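Local coordinates for protein MATE family efflux transporter (Vibrio cholerae, PDB 6IDP) that probably exports drugs and other toxic compounds across the membrane of Vibrio cholerae, with a proton-dependent change of conformation, at residues G68-A73 with G234-P239; R274-A279 with I358-L363. All blocks are in the same frame, centred on the assembly; numbering follows the deposited sequence.

Overall arrangement
Followed from its N terminus, this nearly all-helical chain first reaches helix 54-80, whose residues 68-73 wait for helix 226-259; contact 1 forms when residues 234-239 arrive, closing a loop of 160 mostly helical residues. Helix 263-279 comes next and supplies residues 274-279 to contact 2, which is completed 78 residues later by residues 358-363 at the start of helix 360-375. The two closures are therefore in series, neither nested nor crossed. Contact 1 joins helix 54-80 to helix 226-259, whereas both segments of contact 2 lie in the second MatE family region. Their centres are about 26 Å apart, on opposite sides of the chain's centre.

Contact 1 of 2, residues G68-A73 with G234-P239; sequences GIATTA and GHIMGP
Ala-70 and Ile-236 illustrate how a small residue lets two transmembrane helices come close. The methyl of Ala-70 points toward the partner helix, and its CB lies 3.8 Å from CB of Ile-236. Here the packing is dense: the two alpha carbons are 5.1 Å apart, and CG2 of Ile-236 reaches past the methyl to rest 3.8 Å from CA of Ala-70. Ile-236 achieves this by holding CG2 anti to its own backbone N, with CG1 anti to the carbonyl carbon (chi1 -50°). The same Ala-70 methyl also meets the next residue along, its CB standing 3.9 Å from CB of Met-237. One methyl is thus set against two consecutive residues of helix 226-259, and no hydrogen bond spans the gap. The helix axes approach to 8.0 Å and run nearly antiparallel, at 149°, in the all-helical MATE transporter fold; the contact links helix 54-80, in the first MatE sequence region, to helix 226-259. Packing thins on the flanks. On one, Ile-69 and Ile-236 meet through their CG2 methyls at 4.0 Å, the two side chains crossing at about a right angle, and Asn-374 of helix 360-375 touches both isoleucines. On the other, Met-237 offers little beyond its CB: CG is anti to the backbone N (chi1 176°), and the thioether, bent at chi3, leads away from helix 54-80. Ile-69 and Met-237 are both partly exposed, in contrast to the buried Ala-70 and Ile-236. One residue before Ile-236, the exposed His-235 turns to other company, its ring meeting that of Tyr-380 while its carbonyl O accepts a hydrogen bond from OG of Ser-379.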
loop_
_atom_site.group_PDB
_atom_site.type_symbol
_atom_site.label_atom_id
_atom_site.label_comp_id
_atom_site.label_asym_id
_atom_site.label_seq_id
_atom_site.Cartn_x
_atom_site.Cartn_y
_atom_site.Cartn_z
ATOM N N GLY A 68 9.605 2.313 -3.840
ATOM C CA GLY A 68 9.814 1.030 -3.188
ATOM C C GLY A 68 9.621 -0.136 -4.144
ATOM O O GLY A 68 10.384 -1.106 -4.123
ATOM N N ILE A 69 8.598 -0.035 -4.985
ATOM C CA ILE A 69 8.329 -1.043 -6.004
ATOM C C ILE A 69 9.489 -1.125 -7.010
ATOM O O ILE A 69 9.923 -2.216 -7.374
ATOM C CB ILE A 69 6.999 -0.746 -6.738
ATOM C CG1 ILE A 69 5.813 -0.915 -5.779
ATOM C CG2 ILE A 69 6.830 -1.646 -7.952
ATOM C CD1 ILE A 69 4.461 -0.561 -6.385
ATOM N N ALA A 70 9.999 0.029 -7.438
ATOM C CA ALA A 70 11.121 0.072 -8.376
ATOM C C ALA A 70 12.395 -0.482 -7.745
ATOM O O ALA A 70 13.149 -1.220 -8.383
ATOM C CB ALA A 70 11.356 1.497 -8.861
ATOM N N THR A 71 12.623 -0.107 -6.492
ATOM C CA THR A 71 13.778 -0.565 -5.733
ATOM C C THR A 71 13.820 -2.085 -5.626
ATOM O O THR A 71 14.851 -2.704 -5.867
ATOM C CB THR A 71 13.776 0.038 -4.317
ATOM O OG1 THR A 71 13.774 1.467 -4.410
ATOM C CG2 THR A 71 14.997 -0.421 -3.535
ATOM N N THR A 72 12.689 -2.679 -5.266
ATOM C CA THR A 72 12.616 -4.120 -5.063
ATOM C C THR A 72 12.838 -4.882 -6.367
ATOM O O THR A 72 13.594 -5.848 -6.404
ATOM C CB THR A 72 11.259 -4.528 -4.448
ATOM O OG1 THR A 72 11.230 -4.139 -3.070
ATOM C CG2 THR A 72 11.060 -6.026 -4.538
ATOM N N ALA A 73 12.193 -4.428 -7.437
ATOM C CA ALA A 73 12.281 -5.102 -8.726
ATOM C C ALA A 73 13.686 -5.047 -9.335
ATOM O O ALA A 73 14.195 -6.054 -9.824
ATOM C CB ALA A 73 11.269 -4.509 -9.694
ATOM N N GLY A 234 13.523 4.402 -12.992
ATOM C CA GLY A 234 12.436 5.233 -13.483
ATOM C C GLY A 234 11.429 4.496 -14.345
ATOM O O GLY A 234 10.245 4.838 -14.353
ATOM N N HIS A 235 11.901 3.488 -15.073
ATOM C CA HIS A 235 11.043 2.670 -15.925
ATOM C C HIS A 235 9.935 1.979 -15.135
ATOM O O HIS A 235 8.851 1.725 -15.662
ATOM C CB HIS A 235 11.875 1.622 -16.668
ATOM C CG HIS A 235 11.054 0.641 -17.445
ATOM N ND1 HIS A 235 10.370 0.987 -18.592
ATOM C CD2 HIS A 235 10.801 -0.673 -17.238
ATOM C CE1 HIS A 235 9.734 -0.075 -19.058
ATOM N NE2 HIS A 235 9.978 -1.094 -18.256
ATOM N N ILE A 236 10.217 1.665 -13.875
ATOM C CA ILE A 236 9.235 1.024 -13.012
ATOM C C ILE A 236 8.473 2.072 -12.214
ATOM O O ILE A 236 7.247 2.042 -12.129
ATOM C CB ILE A 236 9.888 0.037 -12.022
ATOM C CG1 ILE A 236 10.835 -0.926 -12.745
ATOM C CG2 ILE A 236 8.820 -0.717 -11.246
ATOM C CD1 ILE A 236 10.139 -2.084 -13.420
ATOM N N MET A 237 9.225 3.004 -11.641
ATOM C CA MET A 237 8.691 3.992 -10.716
ATOM C C MET A 237 7.642 4.907 -11.344
ATOM O O MET A 237 6.647 5.251 -10.702
ATOM C CB MET A 237 9.836 4.827 -10.146
ATOM C CG MET A 237 9.392 5.957 -9.244
ATOM S SD MET A 237 10.795 6.816 -8.522
ATOM C CE MET A 237 11.812 7.063 -9.975
ATOM N N GLY A 238 7.873 5.304 -12.592
ATOM C CA GLY A 238 6.927 6.133 -13.320
ATOM C C GLY A 238 5.527 5.542 -13.365
ATOM O O GLY A 238 4.600 6.106 -12.785
ATOM N N PRO A 239 5.366 4.403 -14.061
ATOM C CA PRO A 239 4.076 3.708 -14.139
ATOM C C PRO A 239 3.536 3.289 -12.772
ATOM O O PRO A 239 2.321 3.290 -12.573
ATOM C CB PRO A 239 4.396 2.476 -14.992
ATOM C CG PRO A 239 5.558 2.890 -15.821
ATOM C CD PRO A 239 6.377 3.781 -14.935
#

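Contact 2 of 2, residues R274-A279 with I358-L363. With OLC ((2R)-2,3-dihydroxypropyl (9Z)-octadec-9-enoate), chain F; OLC ((2R)-2,3-dihydroxypropyl (9Z)-octadec-9-enoate), chain N.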
loop_
_atom_site.group_PDB
_atom_site.type_symbol
_atom_site.label_atom_id
_atom_site.label_comp_id
_atom_site.label_asym_id
_atom_site.label_seq_id
_atom_site.Cartn_x
_atom_site.Cartn_y
_atom_site.Cartn_z
ATOM N N ARG A 274 -13.543 -0.543 4.926
ATOM C CA ARG A 274 -12.635 -0.840 6.022
ATOM C C ARG A 274 -12.522 -2.346 6.223
ATOM O O ARG A 274 -11.425 -2.873 6.423
ATOM C CB ARG A 274 -13.109 -0.162 7.310
ATOM C CG ARG A 274 -12.263 -0.478 8.528
ATOM C CD ARG A 274 -12.880 0.111 9.785
ATOM N NE ARG A 274 -13.123 1.543 9.650
ATOM C CZ ARG A 274 -12.246 2.484 9.985
ATOM N NH1 ARG A 274 -11.063 2.146 10.480
ATOM N NH2 ARG A 274 -12.552 3.765 9.826
ATOM N N PHE A 275 -13.660 -3.034 6.160
ATOM C CA PHE A 275 -13.669 -4.484 6.292
ATOM C C PHE A 275 -12.919 -5.149 5.138
ATOM O O PHE A 275 -12.167 -6.099 5.355
ATOM C CB PHE A 275 -15.098 -5.027 6.361
ATOM C CG PHE A 275 -15.165 -6.525 6.488
ATOM C CD1 PHE A 275 -15.273 -7.328 5.363
ATOM C CD2 PHE A 275 -15.105 -7.130 7.733
ATOM C CE1 PHE A 275 -15.321 -8.702 5.479
ATOM C CE2 PHE A 275 -15.158 -8.509 7.852
ATOM C CZ PHE A 275 -15.265 -9.293 6.725
ATOM N N GLU A 276 -13.142 -4.657 3.919
ATOM C CA GLU A 276 -12.434 -5.155 2.738
ATOM C C GLU A 276 -10.925 -5.091 2.930
ATOM O O GLU A 276 -10.206 -6.030 2.590
ATOM C CB GLU A 276 -12.808 -4.354 1.487
ATOM C CG GLU A 276 -14.114 -4.748 0.823
ATOM C CD GLU A 276 -14.299 -4.062 -0.522
ATOM O OE1 GLU A 276 -13.313 -3.977 -1.286
ATOM O OE2 GLU A 276 -15.423 -3.598 -0.811
ATOM N N PHE A 277 -10.456 -3.971 3.471
ATOM C CA PHE A 277 -9.032 -3.760 3.684
ATOM C C PHE A 277 -8.465 -4.819 4.622
ATOM O O PHE A 277 -7.433 -5.427 4.333
ATOM C CB PHE A 277 -8.771 -2.360 4.242
ATOM C CG PHE A 277 -7.323 -1.968 4.230
ATOM C CD1 PHE A 277 -6.765 -1.378 3.108
ATOM C CD2 PHE A 277 -6.518 -2.193 5.333
ATOM C CE1 PHE A 277 -5.431 -1.017 3.087
ATOM C CE2 PHE A 277 -5.183 -1.836 5.317
ATOM C CZ PHE A 277 -4.639 -1.246 4.194
ATOM N N PHE A 278 -9.147 -5.042 5.740
ATOM C CA PHE A 278 -8.711 -6.045 6.700
ATOM C C PHE A 278 -8.808 -7.458 6.132
ATOM O O PHE A 278 -7.929 -8.285 6.370
ATOM C CB PHE A 278 -9.524 -5.943 7.991
ATOM C CG PHE A 278 -8.934 -5.007 9.002
ATOM C CD1 PHE A 278 -7.820 -5.380 9.735
ATOM C CD2 PHE A 278 -9.492 -3.757 9.224
ATOM C CE1 PHE A 278 -7.268 -4.523 10.669
ATOM C CE2 PHE A 278 -8.946 -2.895 10.158
ATOM C CZ PHE A 278 -7.832 -3.280 10.881
ATOM N N ALA A 279 -9.866 -7.730 5.374
ATOM C CA ALA A 279 -10.053 -9.054 4.784
ATOM C C ALA A 279 -8.943 -9.388 3.789
ATOM O O ALA A 279 -8.671 -10.559 3.523
ATOM C CB ALA A 279 -11.414 -9.147 4.106
ATOM N N ILE A 358 -17.075 -12.281 -1.310
ATOM C CA ILE A 358 -16.828 -13.452 -2.144
ATOM C C ILE A 358 -16.029 -13.074 -3.396
ATOM O O ILE A 358 -15.476 -13.932 -4.079
ATOM C CB ILE A 358 -18.159 -14.141 -2.545
ATOM C CG1 ILE A 358 -17.905 -15.511 -3.187
ATOM C CG2 ILE A 358 -18.970 -13.247 -3.462
ATOM C CD1 ILE A 358 -17.107 -16.457 -2.317
ATOM N N SER A 359 -15.950 -11.779 -3.678
ATOM C CA SER A 359 -15.227 -11.294 -4.848
ATOM C C SER A 359 -13.801 -10.868 -4.510
ATOM O O SER A 359 -13.033 -10.509 -5.401
ATOM C CB SER A 359 -15.969 -10.116 -5.488
ATOM O OG SER A 359 -15.815 -8.943 -4.707
ATOM N N LEU A 360 -13.449 -10.908 -3.227
ATOM C CA LEU A 360 -12.152 -10.399 -2.784
ATOM C C LEU A 360 -11.001 -11.340 -3.158
ATOM O O LEU A 360 -9.841 -10.930 -3.188
ATOM C CB LEU A 360 -12.163 -10.143 -1.272
ATOM C CG LEU A 360 -13.130 -9.047 -0.798
ATOM C CD1 LEU A 360 -12.956 -8.748 0.689
ATOM C CD2 LEU A 360 -12.984 -7.772 -1.628
ATOM N N GLY A 361 -11.323 -12.594 -3.449
ATOM C CA GLY A 361 -10.332 -13.527 -3.950
ATOM C C GLY A 361 -9.865 -13.096 -5.324
ATOM O O GLY A 361 -8.665 -13.063 -5.608
ATOM N N ALA A 362 -10.826 -12.750 -6.176
ATOM C CA ALA A 362 -10.535 -12.282 -7.524
ATOM C C ALA A 362 -9.823 -10.928 -7.502
ATOM O O ALA A 362 -8.945 -10.671 -8.322
ATOM C CB ALA A 362 -11.815 -12.197 -8.336
ATOM N N LEU A 363 -10.208 -10.061 -6.568
ATOM C CA LEU A 363 -9.553 -8.765 -6.431
ATOM C C LEU A 363 -8.121 -8.960 -5.953
ATOM O O LEU A 363 -7.203 -8.280 -6.413
ATOM C CB LEU A 363 -10.323 -7.860 -5.466
ATOM C CG LEU A 363 -9.756 -6.459 -5.219
ATOM C CD1 LEU A 363 -9.575 -5.701 -6.526
ATOM C CD2 LEU A 363 -10.654 -5.672 -4.269
HETATM C C18 OLC F . -12.348 -16.425 -3.372
HETATM C C10 OLC F . -10.915 -22.056 -4.389
HETATM C C9 OLC F . -9.660 -22.554 -4.436
HETATM C C17 OLC F . -13.632 -16.994 -3.933
HETATM C C11 OLC F . -11.595 -21.512 -5.631
HETATM C C8 OLC F . -8.879 -22.592 -5.731
HETATM C C16 OLC F . -13.494 -17.172 -5.427
HETATM C C12 OLC F . -13.037 -21.168 -5.316
HETATM C C15 OLC F . -14.722 -17.870 -5.967
HETATM C C13 OLC F . -13.484 -20.003 -6.174
HETATM C C14 OLC F . -14.685 -19.324 -5.547
HETATM C C18 OLC N . -12.052 -10.860 8.718
HETATM C C17 OLC N . -10.852 -11.264 7.892
HETATM C C16 OLC N . -9.618 -11.270 8.768
HETATM C C12 OLC N . -4.785 -12.157 9.023
HETATM C C15 OLC N . -8.411 -11.685 7.955
HETATM C C13 OLC N . -6.012 -12.263 8.144
HETATM C C14 OLC N . -7.158 -11.516 8.790
#
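Leu-360 and Ala-279 provide the purely apolar part of this contact, an example of a branched side chain serving two neighbours with its two methyls. CD1 of Leu-360 rests 3.8 Å from CB of Ala-279, whose methyl points toward the partner segment. With CG anti to the carbonyl carbon (chi1 -64°), the leucine extends across to helix 263-279, and Leu-280 and Ile-324 add further apolar surface around the pair. A second kind of contact sets carbon against a carboxylate. CD2 of Leu-360 lies 3.8 Å from OE1 of Glu-276, and 4.1 Å from CG of the same residue, so that the methyl sits alongside the acid's chain as well as its end. The glutamate is extended beyond CG (chi2 -171°) and crosses the leucine at about a right angle. Leu-363, nearly one helical turn on, approaches more loosely, its CD2 4.3 Å from OE1 of Glu-276. No hydrogen bond joins the segments, and OE1 meets the leucines through their methyls alone. All this belongs to the second MatE region of the transporter, where the C-terminal end of helix 263-279 meets the first turn of helix 360-375. Next to Leu-360 in the chain, OG of Ser-359 is hydrogen-bonded to the carbonyl O of Val-356 and to ND2 of Asn-418. Lipid makes the third group of interactions. A monoolein chain (chain N) runs beside helix 263-279, its C18 4.0 Å from CE2 of Phe-275 and its C17 3.9 Å from CA of Ala-279. Another monoolein (chain F) lies against the start of helix 360-375, where Gly-361 presents bare backbone, its CA 3.6 Å from the terminal C18 of that acyl chain.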